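Local coordinates for sensor protein (Vibrio cholerae O1 biovar El Tor, PDB 3MXQ) that is probably a sensor histidine kinase, passing phosphate from ATP to a protein histidine, of which this is the PAS sensor domain, at residues A[42-47]-A[68-73]; A[80-85]-A[135-140]; A[100-105]-A[139-144]. All blocks are in the same frame, centred on the assembly; numbering follows the deposited sequence.

Contact 1: A[42-47]-A[68-73]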
loop_
_atom_site.group_PDB
_atom_site.type_symbol
_atom_site.label_atom_id
_atom_site.label_comp_id
_atom_site.label_asym_id
_atom_site.label_seq_id
_atom_site.Cartn_x
_atom_site.Cartn_y
_atom_site.Cartn_z
ATOM N N TYR A 42 13.969 8.308 -24.626
ATOM C CA TYR A 42 14.493 7.173 -23.860
ATOM C C TYR A 42 15.351 7.544 -22.642
ATOM O O TYR A 42 15.875 6.675 -21.944
ATOM C CB TYR A 42 15.172 6.151 -24.788
ATOM C CG TYR A 42 14.360 5.891 -26.039
ATOM C CD1 TYR A 42 13.167 5.160 -25.995
ATOM C CD2 TYR A 42 14.772 6.399 -27.266
ATOM C CE1 TYR A 42 12.416 4.941 -27.156
ATOM C CE2 TYR A 42 14.035 6.191 -28.419
ATOM C CZ TYR A 42 12.861 5.466 -28.367
ATOM O OH TYR A 42 12.161 5.277 -29.545
ATOM N N VAL A 43 15.456 8.842 -22.383
ATOM C CA VAL A 43 16.233 9.360 -21.265
ATOM C C VAL A 43 15.472 9.152 -19.952
ATOM O O VAL A 43 14.300 9.513 -19.850
ATOM C CB VAL A 43 16.566 10.850 -21.467
ATOM C CG1 VAL A 43 17.378 11.380 -20.306
ATOM C CG2 VAL A 43 17.330 11.053 -22.766
ATOM N N ILE A 44 16.142 8.563 -18.961
ATOM C CA ILE A 44 15.517 8.269 -17.672
ATOM C C ILE A 44 15.297 9.520 -16.835
ATOM O O ILE A 44 16.201 10.328 -16.636
ATOM C CB ILE A 44 16.309 7.215 -16.872
ATOM C CG1 ILE A 44 16.248 5.869 -17.590
ATOM C CG2 ILE A 44 15.749 7.065 -15.453
ATOM C CD1 ILE A 44 17.392 4.965 -17.270
ATOM N N VAL A 45 14.078 9.661 -16.344
ATOM C CA VAL A 45 13.680 10.854 -15.618
ATOM C C VAL A 45 13.531 10.566 -14.127
ATOM O O VAL A 45 13.975 11.338 -13.302
ATOM C CB VAL A 45 12.368 11.416 -16.191
ATOM C CG1 VAL A 45 11.847 12.555 -15.333
ATOM C CG2 VAL A 45 12.587 11.887 -17.619
ATOM N N LYS A 46 12.891 9.452 -13.797
ATOM C CA LYS A 46 12.626 9.078 -12.416
ATOM C C LYS A 46 12.707 7.575 -12.303
ATOM O O LYS A 46 12.392 6.854 -13.253
ATOM C CB LYS A 46 11.228 9.544 -11.986
ATOM C CG LYS A 46 10.661 8.819 -10.751
ATOM C CD LYS A 46 9.458 9.547 -10.178
ATOM C CE LYS A 46 9.163 9.094 -8.749
ATOM N NZ LYS A 46 10.086 9.720 -7.749
ATOM N N VAL A 47 13.085 7.105 -11.121
ATOM C CA VAL A 47 13.232 5.690 -10.886
ATOM C C VAL A 47 12.972 5.320 -9.410
ATOM O O VAL A 47 13.392 6.029 -8.512
ATOM C CB VAL A 47 14.622 5.236 -11.407
ATOM C CG1 VAL A 47 15.726 6.110 -10.837
ATOM C CG2 VAL A 47 14.879 3.802 -11.100
ATOM N N LEU A 68 18.217 2.674 -23.186
ATOM C CA LEU A 68 18.680 1.813 -24.258
ATOM C C LEU A 68 20.189 1.669 -24.218
ATOM O O LEU A 68 20.716 0.618 -24.562
ATOM C CB LEU A 68 18.186 2.324 -25.618
ATOM C CG LEU A 68 16.658 2.449 -25.759
ATOM C CD1 LEU A 68 16.274 3.095 -27.061
ATOM C CD2 LEU A 68 15.952 1.110 -25.638
ATOM N N GLU A 69 20.881 2.710 -23.767
ATOM C CA GLU A 69 22.333 2.631 -23.586
ATOM C C GLU A 69 22.733 1.923 -22.287
ATOM O O GLU A 69 23.762 1.246 -22.241
ATOM C CB GLU A 69 22.975 4.018 -23.672
ATOM C CG GLU A 69 22.825 4.671 -25.047
ATOM C CD GLU A 69 23.274 6.129 -25.083
ATOM O OE1 GLU A 69 23.236 6.810 -24.031
ATOM O OE2 GLU A 69 23.659 6.599 -26.179
ATOM N N LEU A 70 21.913 2.066 -21.245
ATOM C CA LEU A 70 22.218 1.495 -19.935
ATOM C C LEU A 70 21.970 0.003 -19.874
ATOM O O LEU A 70 22.578 -0.696 -19.073
ATOM C CB LEU A 70 21.444 2.206 -18.827
ATOM C CG LEU A 70 21.994 3.566 -18.375
ATOM C CD1 LEU A 70 21.016 4.294 -17.475
ATOM C CD2 LEU A 70 23.348 3.428 -17.677
ATOM N N PHE A 71 21.083 -0.492 -20.725
ATOM C CA PHE A 71 20.773 -1.915 -20.736
ATOM C C PHE A 71 20.791 -2.472 -22.139
ATOM O O PHE A 71 19.793 -3.021 -22.587
ATOM C CB PHE A 71 19.412 -2.167 -20.095
ATOM C CG PHE A 71 19.319 -1.670 -18.697
ATOM C CD1 PHE A 71 18.675 -0.469 -18.418
ATOM C CD2 PHE A 71 19.899 -2.386 -17.655
ATOM C CE1 PHE A 71 18.605 0.010 -17.115
ATOM C CE2 PHE A 71 19.835 -1.917 -16.349
ATOM C CZ PHE A 71 19.188 -0.718 -16.078
ATOM N N PRO A 72 21.937 -2.350 -22.832
ATOM C CA PRO A 72 21.999 -2.596 -24.271
ATOM C C PRO A 72 21.472 -3.967 -24.699
ATOM O O PRO A 72 20.755 -4.055 -25.692
ATOM C CB PRO A 72 23.485 -2.453 -24.585
ATOM C CG PRO A 72 24.177 -2.629 -23.289
ATOM C CD PRO A 72 23.269 -2.056 -22.276
ATOM N N GLU A 73 21.794 -5.018 -23.953
ATOM C CA GLU A 73 21.322 -6.359 -24.285
ATOM C C GLU A 73 19.806 -6.485 -24.283
ATOM O O GLU A 73 19.275 -7.530 -24.623
ATOM C CB GLU A 73 21.896 -7.374 -23.312
ATOM C CG GLU A 73 23.373 -7.652 -23.482
ATOM C CD GLU A 73 23.981 -8.219 -22.211
ATOM O OE1 GLU A 73 24.620 -9.292 -22.285
ATOM O OE2 GLU A 73 23.805 -7.597 -21.131
#
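Tyr42 OH is hydrogen-bonded to Asp83 OD1 on helix 75-88, and this bond holds the far end of the ring while Leu68 lies over one of its faces. The methyl CD1 of Leu68 makes a CH-pi contact, 3.7 Å from the centroid of the Tyr42 ring and 19° off the ring normal. It stands off-centre over the face, so that Leu68 CD1 comes nearest to Tyr42 CG, at 3.5 Å. Tyrosine suits the place because its flat ring packs against leucine while its hydroxyl still finds a polar partner at the rim. Leu68 CG stands anti to its carbonyl carbon (chi1 -58°), which directs the branch toward the ring.

Two residues further along each segment, Ile44 CD1 rests against Leu70 CD1 at 3.7 Å, the two side chains crossing at a slant. This is the edge of a PAS fold, where the strand 44-47, outermost within this chain, packs against helices 59-62 and 67-70. Met62 of helix 59-62 touches both Ile44 and Leu70, widening this apolar patch. The strand itself is irregular: Val45 and Lys46 both face Ile37 of strand 34-39 in a classic beta bulge.

Contact 2: A[80-85]-A[135-140]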
loop_
_atom_site.group_PDB
_atom_site.type_symbol
_atom_site.label_atom_id
_atom_site.label_comp_id
_atom_site.label_asym_id
_atom_site.label_seq_id
_atom_site.Cartn_x
_atom_site.Cartn_y
_atom_site.Cartn_z
ATOM N N ARG A 80 10.947 -1.572 -28.811
ATOM C CA ARG A 80 9.708 -1.989 -29.444
ATOM C C ARG A 80 8.526 -1.751 -28.510
ATOM O O ARG A 80 7.456 -1.329 -28.936
ATOM C CB ARG A 80 9.759 -3.445 -29.914
ATOM C CG ARG A 80 8.573 -3.822 -30.801
ATOM C CD ARG A 80 8.677 -5.213 -31.380
ATOM N NE ARG A 80 9.664 -5.288 -32.467
ATOM C CZ ARG A 80 9.500 -4.773 -33.693
ATOM N NH1 ARG A 80 8.395 -4.107 -34.015
ATOM N NH2 ARG A 80 10.457 -4.902 -34.595
ATOM N N LYS A 81 8.732 -2.017 -27.232
ATOM C CA LYS A 81 7.707 -1.800 -26.246
ATOM C C LYS A 81 7.402 -0.320 -26.057
ATOM O O LYS A 81 6.238 0.077 -26.074
ATOM C CB LYS A 81 8.112 -2.441 -24.935
ATOM C CG LYS A 81 8.164 -3.931 -24.997
ATOM C CD LYS A 81 6.816 -4.482 -25.360
ATOM C CE LYS A 81 6.669 -5.889 -24.817
ATOM N NZ LYS A 81 5.242 -6.308 -24.751
ATOM N N ILE A 82 8.435 0.497 -25.889
ATOM C CA ILE A 82 8.226 1.921 -25.672
ATOM C C ILE A 82 7.632 2.578 -26.914
ATOM O O ILE A 82 6.741 3.423 -26.826
ATOM C CB ILE A 82 9.521 2.613 -25.252
ATOM C CG1 ILE A 82 9.977 2.081 -23.891
ATOM C CG2 ILE A 82 9.326 4.126 -25.161
ATOM C CD1 ILE A 82 11.463 2.181 -23.678
ATOM N N ASP A 83 8.112 2.164 -28.081
ATOM C CA ASP A 83 7.629 2.733 -29.329
ATOM C C ASP A 83 6.178 2.364 -29.603
ATOM O O ASP A 83 5.415 3.197 -30.089
ATOM C CB ASP A 83 8.559 2.371 -30.480
ATOM C CG ASP A 83 9.871 3.149 -30.422
ATOM O OD1 ASP A 83 10.033 3.981 -29.507
ATOM O OD2 ASP A 83 10.750 2.940 -31.284
ATOM N N THR A 84 5.794 1.140 -29.245
ATOM C CA THR A 84 4.403 0.708 -29.334
ATOM C C THR A 84 3.515 1.697 -28.590
ATOM O O THR A 84 2.575 2.246 -29.162
ATOM C CB THR A 84 4.219 -0.733 -28.819
ATOM O OG1 THR A 84 5.023 -1.606 -29.614
ATOM C CG2 THR A 84 2.777 -1.192 -28.927
ATOM N N ALA A 85 3.847 1.959 -27.335
ATOM C CA ALA A 85 3.118 2.931 -26.553
ATOM C C ALA A 85 3.055 4.272 -27.269
ATOM O O ALA A 85 1.998 4.895 -27.328
ATOM C CB ALA A 85 3.757 3.090 -25.176
ATOM N N GLU A 135 4.925 12.581 -23.909
ATOM C CA GLU A 135 6.284 13.055 -23.675
ATOM C C GLU A 135 7.073 12.176 -22.702
ATOM O O GLU A 135 8.303 12.229 -22.665
ATOM C CB GLU A 135 6.264 14.521 -23.217
ATOM C CG GLU A 135 5.645 15.439 -24.261
ATOM C CD GLU A 135 6.300 16.807 -24.338
ATOM O OE1 GLU A 135 6.200 17.574 -23.349
ATOM O OE2 GLU A 135 6.897 17.122 -25.399
ATOM N N HIS A 136 6.357 11.382 -21.913
ATOM C CA HIS A 136 6.992 10.385 -21.076
ATOM C C HIS A 136 6.253 9.075 -21.195
ATOM O O HIS A 136 5.061 9.060 -21.520
ATOM C CB HIS A 136 6.978 10.810 -19.612
ATOM C CG HIS A 136 7.586 12.148 -19.369
ATOM N ND1 HIS A 136 6.865 13.317 -19.468
ATOM C CD2 HIS A 136 8.846 12.507 -19.032
ATOM C CE1 HIS A 136 7.656 14.341 -19.201
ATOM N NE2 HIS A 136 8.863 13.877 -18.931
ATOM N N VAL A 137 6.958 7.974 -20.943
ATOM C CA VAL A 137 6.269 6.736 -20.609
ATOM C C VAL A 137 6.756 6.144 -19.285
ATOM O O VAL A 137 7.925 6.279 -18.913
ATOM C CB VAL A 137 6.265 5.693 -21.752
ATOM C CG1 VAL A 137 6.401 6.382 -23.081
ATOM C CG2 VAL A 137 7.355 4.676 -21.571
ATOM N N CYS A 138 5.816 5.516 -18.585
ATOM C CA CYS A 138 6.062 4.808 -17.357
ATOM C C CYS A 138 6.335 3.325 -17.617
ATOM O O CYS A 138 5.669 2.700 -18.437
ATOM C CB CYS A 138 4.825 4.954 -16.498
ATOM S SG CYS A 138 4.972 4.284 -14.851
ATOM N N LEU A 139 7.315 2.761 -16.921
ATOM C CA LEU A 139 7.647 1.334 -17.042
ATOM C C LEU A 139 7.637 0.691 -15.670
ATOM O O LEU A 139 8.215 1.219 -14.713
ATOM C CB LEU A 139 9.028 1.113 -17.659
ATOM C CG LEU A 139 9.413 1.852 -18.937
ATOM C CD1 LEU A 139 10.813 1.473 -19.355
ATOM C CD2 LEU A 139 8.459 1.484 -20.012
ATOM N N CYS A 140 6.979 -0.451 -15.578
ATOM C CA CYS A 140 6.872 -1.148 -14.329
ATOM C C CYS A 140 7.190 -2.587 -14.614
ATOM O O CYS A 140 6.635 -3.175 -15.548
ATOM C CB CYS A 140 5.454 -1.024 -13.790
ATOM S SG CYS A 140 4.861 0.700 -13.632
#
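The helical segment 80-85 lies over one face of the extended segment 135-140, with the two backbones closest at the CA atoms of Ile82 and Val137, 7.3 Å apart. No hydrogen bond joins them, as expected of a helix resting on a sheet, whose strands satisfy their backbone groups among themselves.

Ile82 is the centre of the contact. Its methyl CG2 approaches CG2 of Val137 at 4.1 Å, while the other branch turns to the next inward-facing residue, with Ile82 CG1 lying 4.2 Å from CD2 of Leu139. With CG2 anti to the backbone N and CG1 beside it (chi1 -65°), the two branches spread over two strand residues, a task for which a beta-branched side chain is well shaped. Val137 and Leu139 point to the helix because alternate residues of a strand share a face; Cys138 between them faces the other way. Ala85, one helical turn beyond Ile82, also directs its small CB toward the strand.

At the start of the segment, Arg80 O accepts two bonds from Thr84, from opposite faces of its carbonyl plane: one from the backbone N at 3.0 Å, the other from OG1, whose short side chain folds back along the helix.

In the PAS fold, strand 134-145 is the middle of the five-stranded antiparallel sheet, flanked by strands 34-39 and 118-128. Val124 of strand 118-128 touches Ala85, Val137 and Leu139, and Leu78 and Leu86 of helix 75-88 extend the same apolar layer.

Contact 3: A[100-105]-A[139-144]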
loop_
_atom_site.group_PDB
_atom_site.type_symbol
_atom_site.label_atom_id
_atom_site.label_comp_id
_atom_site.label_asym_id
_atom_site.label_seq_id
_atom_site.Cartn_x
_atom_site.Cartn_y
_atom_site.Cartn_z
ATOM N N PRO A 100 17.134 -12.305 -22.536
ATOM C CA PRO A 100 17.787 -11.485 -21.500
ATOM C C PRO A 100 16.788 -10.550 -20.799
ATOM O O PRO A 100 16.244 -9.626 -21.422
ATOM C CB PRO A 100 18.839 -10.692 -22.279
ATOM C CG PRO A 100 18.272 -10.573 -23.642
ATOM C CD PRO A 100 17.422 -11.796 -23.892
ATOM N N HIS A 101 16.550 -10.821 -19.516
ATOM C CA HIS A 101 15.688 -9.995 -18.672
ATOM C C HIS A 101 16.410 -8.760 -18.166
ATOM O O HIS A 101 17.555 -8.831 -17.760
ATOM C CB HIS A 101 15.185 -10.805 -17.474
ATOM C CG HIS A 101 14.102 -11.783 -17.813
ATOM N ND1 HIS A 101 12.787 -11.592 -17.448
ATOM C CD2 HIS A 101 14.141 -12.960 -18.483
ATOM C CE1 HIS A 101 12.060 -12.608 -17.877
ATOM N NE2 HIS A 101 12.857 -13.449 -18.513
ATOM N N LEU A 102 15.716 -7.632 -18.169
ATOM C CA LEU A 102 16.231 -6.383 -17.603
ATOM C C LEU A 102 16.616 -6.471 -16.121
ATOM O O LEU A 102 17.592 -5.864 -15.693
ATOM C CB LEU A 102 15.191 -5.280 -17.779
ATOM C CG LEU A 102 15.551 -3.861 -17.355
ATOM C CD1 LEU A 102 16.539 -3.318 -18.315
ATOM C CD2 LEU A 102 14.306 -2.988 -17.346
ATOM N N LEU A 103 15.840 -7.221 -15.346
ATOM C CA LEU A 103 16.041 -7.316 -13.908
ATOM C C LEU A 103 16.286 -8.757 -13.464
ATOM O O LEU A 103 15.646 -9.670 -13.973
ATOM C CB LEU A 103 14.844 -6.701 -13.192
ATOM C CG LEU A 103 14.790 -5.184 -13.345
ATOM C CD1 LEU A 103 13.397 -4.680 -13.194
ATOM C CD2 LEU A 103 15.698 -4.534 -12.330
ATOM N N PRO A 104 17.206 -8.960 -12.498
ATOM C CA PRO A 104 17.774 -10.287 -12.215
ATOM C C PRO A 104 16.956 -11.269 -11.345
ATOM O O PRO A 104 17.511 -12.302 -10.919
ATOM C CB PRO A 104 19.088 -9.940 -11.501
ATOM C CG PRO A 104 18.794 -8.671 -10.790
ATOM C CD PRO A 104 17.848 -7.911 -11.683
ATOM N N PHE A 105 15.680 -10.975 -11.080
ATOM C CA PHE A 105 14.845 -11.902 -10.299
ATOM C C PHE A 105 14.010 -12.785 -11.234
ATOM O O PHE A 105 14.538 -13.449 -12.130
ATOM C CB PHE A 105 13.920 -11.139 -9.342
ATOM C CG PHE A 105 13.932 -11.637 -7.910
ATOM C CD1 PHE A 105 13.874 -12.994 -7.612
ATOM C CD2 PHE A 105 13.960 -10.721 -6.858
ATOM C CE1 PHE A 105 13.876 -13.439 -6.291
ATOM C CE2 PHE A 105 13.957 -11.146 -5.530
ATOM C CZ PHE A 105 13.916 -12.512 -5.244
ATOM N N LEU A 139 7.315 2.761 -16.921
ATOM C CA LEU A 139 7.647 1.334 -17.042
ATOM C C LEU A 139 7.637 0.691 -15.670
ATOM O O LEU A 139 8.215 1.219 -14.713
ATOM C CB LEU A 139 9.028 1.113 -17.659
ATOM C CG LEU A 139 9.413 1.852 -18.937
ATOM C CD1 LEU A 139 10.813 1.473 -19.355
ATOM C CD2 LEU A 139 8.459 1.484 -20.012
ATOM N N CYS A 140 6.979 -0.451 -15.578
ATOM C CA CYS A 140 6.872 -1.148 -14.329
ATOM C C CYS A 140 7.190 -2.587 -14.614
ATOM O O CYS A 140 6.635 -3.175 -15.548
ATOM C CB CYS A 140 5.454 -1.024 -13.790
ATOM S SG CYS A 140 4.861 0.700 -13.632
ATOM N N VAL A 141 8.096 -3.163 -13.837
ATOM C CA VAL A 141 8.441 -4.569 -14.030
ATOM C C VAL A 141 8.018 -5.360 -12.808
ATOM O O VAL A 141 8.442 -5.061 -11.699
ATOM C CB VAL A 141 9.941 -4.763 -14.373
ATOM C CG1 VAL A 141 10.285 -6.248 -14.481
ATOM C CG2 VAL A 141 10.278 -4.038 -15.673
ATOM N N TYR A 142 7.159 -6.353 -13.034
ATOM C CA TYR A 142 6.577 -7.163 -11.972
ATOM C C TYR A 142 7.150 -8.546 -11.983
ATOM O O TYR A 142 7.376 -9.102 -13.036
ATOM C CB TYR A 142 5.071 -7.296 -12.153
ATOM C CG TYR A 142 4.334 -5.990 -12.182
ATOM C CD1 TYR A 142 3.881 -5.396 -11.006
ATOM C CD2 TYR A 142 4.061 -5.360 -13.397
ATOM C CE1 TYR A 142 3.204 -4.212 -11.032
ATOM C CE2 TYR A 142 3.378 -4.159 -13.435
ATOM C CZ TYR A 142 2.952 -3.594 -12.243
ATOM O OH TYR A 142 2.270 -2.401 -12.292
ATOM N N ASP A 143 7.326 -9.112 -10.795
ATOM C CA ASP A 143 7.848 -10.461 -10.632
ATOM C C ASP A 143 6.767 -11.435 -10.214
ATOM O O ASP A 143 6.079 -11.205 -9.226
ATOM C CB ASP A 143 8.966 -10.453 -9.602
ATOM C CG ASP A 143 10.299 -10.112 -10.216
ATOM O OD1 ASP A 143 11.036 -11.052 -10.590
ATOM O OD2 ASP A 143 10.609 -8.918 -10.375
ATOM N N VAL A 144 6.608 -12.512 -10.973
ATOM C CA VAL A 144 5.679 -13.593 -10.614
ATOM C C VAL A 144 6.436 -14.905 -10.325
ATOM O O VAL A 144 7.554 -15.101 -10.788
ATOM C CB VAL A 144 4.592 -13.822 -11.705
ATOM C CG1 VAL A 144 3.413 -14.591 -11.145
ATOM C CG2 VAL A 144 4.102 -12.517 -12.264
#
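Residues 103-105 run alongside 141-143 in the same sense, while 100-102 approach at a steep angle; CA atoms are 8.1 Å apart at Leu103 and Val141 and 7.2 Å at Phe105 and Asp143, yet no hydrogen bond joins the segments. In this PAS fold the first is an irregular loop between strands 92-95 and 118-128, laid over the face of the central strand 134-145.

Leu103 carries the buried part of the contact: its CD1 rests on the valine branches, 3.7 Å from both CB and CG1 of Val141. With CG anti to the carbonyl carbon (chi1 -70°), the leucine reaches down to the sheet. Leu102 adds a looser touch, its CD2 lying 4.5 Å from CG2 of the same valine, and it also packs on Phe71. Leucine suits both places because its branched apolar end can spread over Val141.

Nearer the surface the contact becomes polar. Phe105 and Asp143 cross at about a right angle, with ring and carboxylate planes 65° apart, and Asp143 OD1 lies beside the CB of Phe105 rather than its ring. The ring leads away from strand 134-145, and Phe105 packs on Glu49 of the second subunit. The other carboxylate oxygen, Asp143 OD2, forms a salt bridge with Arg54 NH1.

In the fold
From the N terminus, contact 1 comes first: it joins the outermost strand 44-47 to helix 67-70 and closes a loop holding helices 49-53 and 59-62. Only after it is complete does contact 2 open, on helix 75-88, and contact 3 then starts in the loop beyond strand 92-95. These two converge on strand 134-145, where their segments share Leu139 and Cys140; their spans overlap and cross, neither nesting in the other, while contact 1 stands in series with both. Contact 2 lies toward the start of that strand and contact 3 toward its end. Contact 1 also meets contact 2, where Tyr42 CE1 packs 3.8 Å from Ile82 CG2. Together they tie helices and loop to one sheet face.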